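Local coordinates for isomaltodextranase (Arthrobacter globiformis, PDB 5AWO), which hydrolyses alpha-1,6-glucosidic linkages in dextran-type polysaccharides, removing successive isomaltose units from the non-reducing chain ends, at residues L203-D208 with G215-P220; E549-S554 with A584-V589. All blocks are in the same frame, centred on the assembly; numbering follows the deposited sequence.

The two contacts lie on opposite sides of the chain's centre, their own centres about 40 Å apart and their nearest atoms about 20 Å apart, and share no helix, strand or sheet. Contact 1 comes first and joins the short helix 203-208 to the chain at and just after the hairpin 210-211/215-216, following strand 197-200 of the eight-stranded parallel barrel, close to the probable nucleophile Asp201. Contact 2 follows in series, within the carbohydrate-binding module, where the end of strand 542-549 pairs with strand 585-592 and the chain then turns away toward strand 555-564. Ala551 there has its side chain about 12 Å from that of Asp262, the probable proton donor, so the module sits near the catalytic barrel.

Contact 1: residues L203-D208 with G215-P220; sequences LSWYED and GQVNAP
Val217 rests its CG2 methyl on the indole of Trp205, a CH-pi contact over one face. Val217 CG2 stands 3.7 Å from the centroid of the Trp205 five-membered ring, 23° off its normal. The same Val217 CG2 lies 3.5 Å from Trp205 CD2. Val217 CG1 reaches the six-membered ring at CZ2 and CH2, so the two branches share the indole between them; chi1 of -69° sets CG1 beside the backbone N and puts CG2 in the more crowded slot between N and carbonyl carbon. Among polar groups, the side-chain amide of Asn218 lies close to the carbonyl O of Trp205. At the other end the proline ring packs on the backbone: Pro220 CB lies 3.5 Å from Asp208 O. Outside partners hold the polar ends: Trp205 NE1 is hydrogen-bonded to Asp211, Glu207 forms a salt bridge with Arg223, and Asp208 OD1 is hydrogen-bonded to His249. The contact belongs to a beta-alpha connection of the GH27 TIM barrel: strand 197-200 leads to Asp201, the probable nucleophile, then come helix 203-208, the hairpin 210-211/215-216 and helix 223-237, whose Tyr226 packs on Leu203, Tyr206 and Glu207.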
loop_
_atom_site.group_PDB
_atom_site.type_symbol
_atom_site.label_atom_id
_atom_site.label_comp_id
_atom_site.label_asym_id
_atom_site.label_seq_id
_atom_site.Cartn_x
_atom_site.Cartn_y
_atom_site.Cartn_z
ATOM N N LEU A 203 9.329 12.450 -5.900
ATOM C CA LEU A 203 8.193 12.786 -6.748
ATOM C C LEU A 203 7.724 14.229 -6.570
ATOM O O LEU A 203 7.477 14.947 -7.542
ATOM C CB LEU A 203 7.052 11.809 -6.467
ATOM C CG LEU A 203 7.298 10.411 -7.005
ATOM C CD1 LEU A 203 6.292 9.442 -6.404
ATOM C CD2 LEU A 203 7.241 10.399 -8.526
ATOM N N SER A 204 7.597 14.650 -5.324
ATOM C CA SER A 204 7.103 15.976 -4.995
ATOM C C SER A 204 8.064 17.046 -5.474
ATOM O O SER A 204 7.653 18.129 -5.910
ATOM C CB SER A 204 6.853 16.086 -3.486
ATOM O OG SER A 204 7.997 15.727 -2.701
ATOM N N TRP A 205 9.357 16.741 -5.429
ATOM C CA TRP A 205 10.353 17.691 -5.936
ATOM C C TRP A 205 10.240 17.890 -7.453
ATOM O O TRP A 205 10.312 19.033 -7.922
ATOM C CB TRP A 205 11.758 17.275 -5.548
ATOM C CG TRP A 205 12.067 17.332 -4.077
ATOM C CD1 TRP A 205 11.186 17.293 -3.037
ATOM C CD2 TRP A 205 13.377 17.449 -3.491
ATOM N NE1 TRP A 205 11.871 17.373 -1.845
ATOM C CE2 TRP A 205 13.211 17.463 -2.090
ATOM C CE3 TRP A 205 14.671 17.550 -4.013
ATOM C CZ2 TRP A 205 14.292 17.571 -1.206
ATOM C CZ3 TRP A 205 15.748 17.664 -3.135
ATOM C CH2 TRP A 205 15.551 17.675 -1.746
ATOM N N TYR A 206 10.029 16.816 -8.200
ATOM C CA TYR A 206 9.636 16.960 -9.630
ATOM C C TYR A 206 8.359 17.800 -9.792
ATOM O O TYR A 206 8.319 18.750 -10.577
ATOM C CB TYR A 206 9.443 15.585 -10.281
ATOM C CG TYR A 206 8.868 15.705 -11.670
ATOM C CD1 TYR A 206 9.696 15.996 -12.750
ATOM C CD2 TYR A 206 7.514 15.557 -11.906
ATOM C CE1 TYR A 206 9.171 16.145 -14.017
ATOM C CE2 TYR A 206 6.988 15.710 -13.172
ATOM C CZ TYR A 206 7.829 16.009 -14.223
ATOM O OH TYR A 206 7.242 16.149 -15.479
ATOM N N GLU A 207 7.315 17.451 -9.066
ATOM C CA GLU A 207 5.982 18.039 -9.301
ATOM C C GLU A 207 5.938 19.551 -9.101
ATOM O O GLU A 207 5.499 20.291 -10.018
ATOM C CB GLU A 207 4.927 17.356 -8.427
ATOM C CG GLU A 207 3.516 17.892 -8.670
ATOM C CD GLU A 207 2.401 17.129 -8.002
ATOM O OE1 GLU A 207 2.647 16.351 -7.047
ATOM O OE2 GLU A 207 1.234 17.337 -8.438
ATOM N N ASP A 208 6.351 20.020 -7.929
ATOM C CA ASP A 208 6.305 21.476 -7.707
ATOM C C ASP A 208 7.603 22.104 -7.197
ATOM O O ASP A 208 7.636 23.290 -6.912
ATOM C CB ASP A 208 5.076 21.872 -6.872
ATOM C CG ASP A 208 5.205 21.498 -5.442
ATOM O OD1 ASP A 208 6.239 20.903 -5.092
ATOM O OD2 ASP A 208 4.251 21.803 -4.694
ATOM N N GLY A 215 12.490 24.299 1.594
ATOM C CA GLY A 215 12.232 25.464 0.789
ATOM C C GLY A 215 12.056 25.097 -0.678
ATOM O O GLY A 215 11.589 24.004 -0.981
ATOM N N GLN A 216 12.410 26.011 -1.576
ATOM C CA GLN A 216 12.472 25.720 -2.999
ATOM C C GLN A 216 13.683 24.860 -3.248
ATOM O O GLN A 216 14.812 25.181 -2.833
ATOM C CB GLN A 216 12.631 26.994 -3.849
ATOM C CG GLN A 216 11.635 28.087 -3.579
ATOM C CD GLN A 216 10.224 27.701 -3.922
ATOM O OE1 GLN A 216 9.994 26.872 -4.809
ATOM N NE2 GLN A 216 9.257 28.335 -3.255
ATOM N N VAL A 217 13.476 23.729 -3.908
ATOM C CA VAL A 217 14.589 22.827 -4.164
ATOM C C VAL A 217 14.985 22.732 -5.638
ATOM O O VAL A 217 16.143 22.495 -5.945
ATOM C CB VAL A 217 14.315 21.426 -3.597
ATOM C CG1 VAL A 217 14.326 21.494 -2.074
ATOM C CG2 VAL A 217 13.020 20.845 -4.118
ATOM N N ASN A 218 14.008 22.852 -6.539
ATOM C CA ASN A 218 14.295 22.903 -7.979
ATOM C C ASN A 218 13.110 23.473 -8.751
ATOM O O ASN A 218 12.136 23.924 -8.144
ATOM C CB ASN A 218 14.784 21.534 -8.500
ATOM C CG ASN A 218 13.780 20.404 -8.335
ATOM O OD1 ASN A 218 12.614 20.480 -8.786
ATOM N ND2 ASN A 218 14.242 19.336 -7.745
ATOM N N ALA A 219 13.203 23.495 -10.079
ATOM C CA ALA A 219 12.086 23.948 -10.895
ATOM C C ALA A 219 10.855 23.075 -10.707
ATOM O O ALA A 219 10.985 21.852 -10.601
ATOM C CB ALA A 219 12.480 23.956 -12.366
ATOM N N PRO A 220 9.650 23.672 -10.696
ATOM C CA PRO A 220 8.428 22.899 -10.750
ATOM C C PRO A 220 8.189 22.341 -12.161
ATOM O O PRO A 220 8.651 22.940 -13.142
ATOM C CB PRO A 220 7.353 23.920 -10.381
ATOM C CG PRO A 220 7.887 25.186 -10.949
ATOM C CD PRO A 220 9.365 25.124 -10.753
#

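Contact 2: residues E549-S554 with A584-V589; sequences EKADRS and AGLNLV
Glu549 and Leu588 form an antiparallel hydrogen-bonded pair, their CA atoms 5.2 Å apart. Leu588 N gives a nearly straight bond of 2.8 Å to Glu549 O, with an angle of 172° at the hydrogen; the return bond from Glu549 N to Leu588 O is 3.0 Å long and more bent, at 142°. Beyond this pair segment 549-554 leaves the sheet in a type I turn from Lys550 to Arg553, and a water links the two backbones, accepting from Ala551 N (2.7 Å) and donating to Leu586 O. Asp552 OD1 steadies the turn by taking both Ser554 N, in an Asx turn, and Ser554 OG. Among the side chains, Leu588 CD2 lies 3.7 Å from Ala551 CA, while Leu586 CD2 meets Ala551 CB at 4.1 Å; the Leu586 CG sits anti to its backbone N (chi1 177°), which brings that branch across to the turn. Glu549 OE1 makes a salt bridge to Arg33 of helix 30-34, and the same arginine also hydrogen-bonds the carbonyl O atoms of Lys550 and Ala551. Strand 585-592 lies between strands 542-549 and 515-522 in the antiparallel sheet of the carbohydrate-binding module, with helix 30-34 against the turn.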
loop_
_atom_site.group_PDB
_atom_site.type_symbol
_atom_site.label_atom_id
_atom_site.label_comp_id
_atom_site.label_asym_id
_atom_site.label_seq_id
_atom_site.Cartn_x
_atom_site.Cartn_y
_atom_site.Cartn_z
ATOM N N GLU A 549 -13.997 -11.411 -9.496
ATOM C CA GLU A 549 -12.834 -11.461 -10.353
ATOM C C GLU A 549 -11.700 -12.221 -9.667
ATOM O O GLU A 549 -11.641 -12.278 -8.410
ATOM C CB GLU A 549 -12.319 -10.044 -10.655
ATOM C CG GLU A 549 -13.268 -9.206 -11.500
ATOM C CD GLU A 549 -12.785 -7.784 -11.751
ATOM O OE1 GLU A 549 -11.760 -7.368 -11.145
ATOM O OE2 GLU A 549 -13.418 -7.058 -12.548
ATOM N N LYS A 550 -10.801 -12.756 -10.479
ATOM C CA LYS A 550 -9.559 -13.308 -9.959
ATOM C C LYS A 550 -8.658 -12.134 -9.611
ATOM O O LYS A 550 -8.965 -10.985 -9.951
ATOM C CB LYS A 550 -8.856 -14.192 -10.983
ATOM C CG LYS A 550 -9.689 -15.352 -11.510
ATOM C CD LYS A 550 -8.897 -16.125 -12.542
ATOM C CE LYS A 550 -7.930 -17.118 -11.913
ATOM N NZ LYS A 550 -8.617 -18.282 -11.281
ATOM N N ALA A 551 -7.549 -12.420 -8.941
ATOM C CA ALA A 551 -6.585 -11.360 -8.579
ATOM C C ALA A 551 -6.061 -10.614 -9.801
ATOM O O ALA A 551 -5.811 -9.405 -9.725
ATOM C CB ALA A 551 -5.448 -11.927 -7.759
ATOM N N ASP A 552 -5.963 -11.295 -10.949
ATOM C CA ASP A 552 -5.505 -10.654 -12.198
ATOM C C ASP A 552 -6.587 -9.860 -12.954
ATOM O O ASP A 552 -6.345 -9.399 -14.078
ATOM C CB ASP A 552 -4.809 -11.675 -13.126
ATOM C CG ASP A 552 -5.776 -12.496 -13.944
ATOM O OD1 ASP A 552 -6.978 -12.524 -13.615
ATOM O OD2 ASP A 552 -5.273 -13.094 -14.944
ATOM N N ARG A 553 -7.748 -9.704 -12.325
ATOM C CA ARG A 553 -8.917 -8.949 -12.828
ATOM C C ARG A 553 -9.827 -9.765 -13.756
ATOM O O ARG A 553 -10.892 -9.269 -14.100
ATOM C CB ARG A 553 -8.559 -7.615 -13.516
ATOM C CG ARG A 553 -7.877 -6.600 -12.599
ATOM C CD ARG A 553 -7.400 -5.410 -13.409
ATOM N NE ARG A 553 -6.438 -5.850 -14.398
ATOM C CZ ARG A 553 -5.222 -6.312 -14.116
ATOM N NH1 ARG A 553 -4.781 -6.372 -12.856
ATOM N NH2 ARG A 553 -4.431 -6.699 -15.115
ATOM N N SER A 554 -9.441 -10.986 -14.083
ATOM C CA SER A 554 -10.280 -11.842 -14.959
ATOM C C SER A 554 -11.661 -11.994 -14.336
ATOM O O SER A 554 -11.809 -12.315 -13.160
ATOM C CB SER A 554 -9.650 -13.221 -15.124
ATOM O OG SER A 554 -8.367 -13.180 -15.780
ATOM N N ALA A 584 -12.515 -21.476 -6.642
ATOM C CA ALA A 584 -11.721 -21.958 -5.520
ATOM C C ALA A 584 -10.611 -20.945 -5.264
ATOM O O ALA A 584 -9.982 -20.492 -6.193
ATOM C CB ALA A 584 -11.085 -23.304 -5.831
ATOM N N GLY A 585 -10.382 -20.631 -4.007
ATOM C CA GLY A 585 -9.289 -19.752 -3.634
ATOM C C GLY A 585 -9.774 -18.329 -3.660
ATOM O O GLY A 585 -10.901 -18.063 -3.275
ATOM N N LEU A 586 -8.912 -17.428 -4.133
ATOM C CA LEU A 586 -9.090 -16.000 -3.915
ATOM C C LEU A 586 -9.976 -15.368 -4.977
ATOM O O LEU A 586 -9.679 -15.453 -6.162
ATOM C CB LEU A 586 -7.730 -15.288 -3.924
ATOM C CG LEU A 586 -7.773 -13.753 -3.780
ATOM C CD1 LEU A 586 -8.353 -13.286 -2.449
ATOM C CD2 LEU A 586 -6.364 -13.211 -3.975
ATOM N N ASN A 587 -11.015 -14.687 -4.513
ATOM C CA ASN A 587 -11.872 -13.898 -5.380
ATOM C C ASN A 587 -11.963 -12.495 -4.819
ATOM O O ASN A 587 -12.030 -12.321 -3.596
ATOM C CB ASN A 587 -13.298 -14.494 -5.444
ATOM C CG ASN A 587 -13.321 -15.891 -6.025
ATOM O OD1 ASN A 587 -13.438 -16.079 -7.254
ATOM N ND2 ASN A 587 -13.157 -16.879 -5.153
ATOM N N LEU A 588 -12.008 -11.508 -5.704
ATOM C CA LEU A 588 -12.327 -10.145 -5.310
ATOM C C LEU A 588 -13.771 -9.853 -5.671
ATOM O O LEU A 588 -14.126 -9.897 -6.864
ATOM C CB LEU A 588 -11.395 -9.141 -5.988
ATOM C CG LEU A 588 -9.917 -9.147 -5.560
ATOM C CD1 LEU A 588 -9.785 -9.014 -4.047
ATOM C CD2 LEU A 588 -9.147 -10.362 -6.039
ATOM N N VAL A 589 -14.591 -9.595 -4.668
ATOM C CA VAL A 589 -16.006 -9.296 -4.874
ATOM C C VAL A 589 -16.150 -7.808 -4.665
ATOM O O VAL A 589 -15.930 -7.301 -3.552
ATOM C CB VAL A 589 -16.907 -10.105 -3.914
ATOM C CG1 VAL A 589 -18.370 -9.729 -4.102
ATOM C CG2 VAL A 589 -16.722 -11.599 -4.149
HETATM O O HOH W 1 -7.348 -14.844 -7.712
#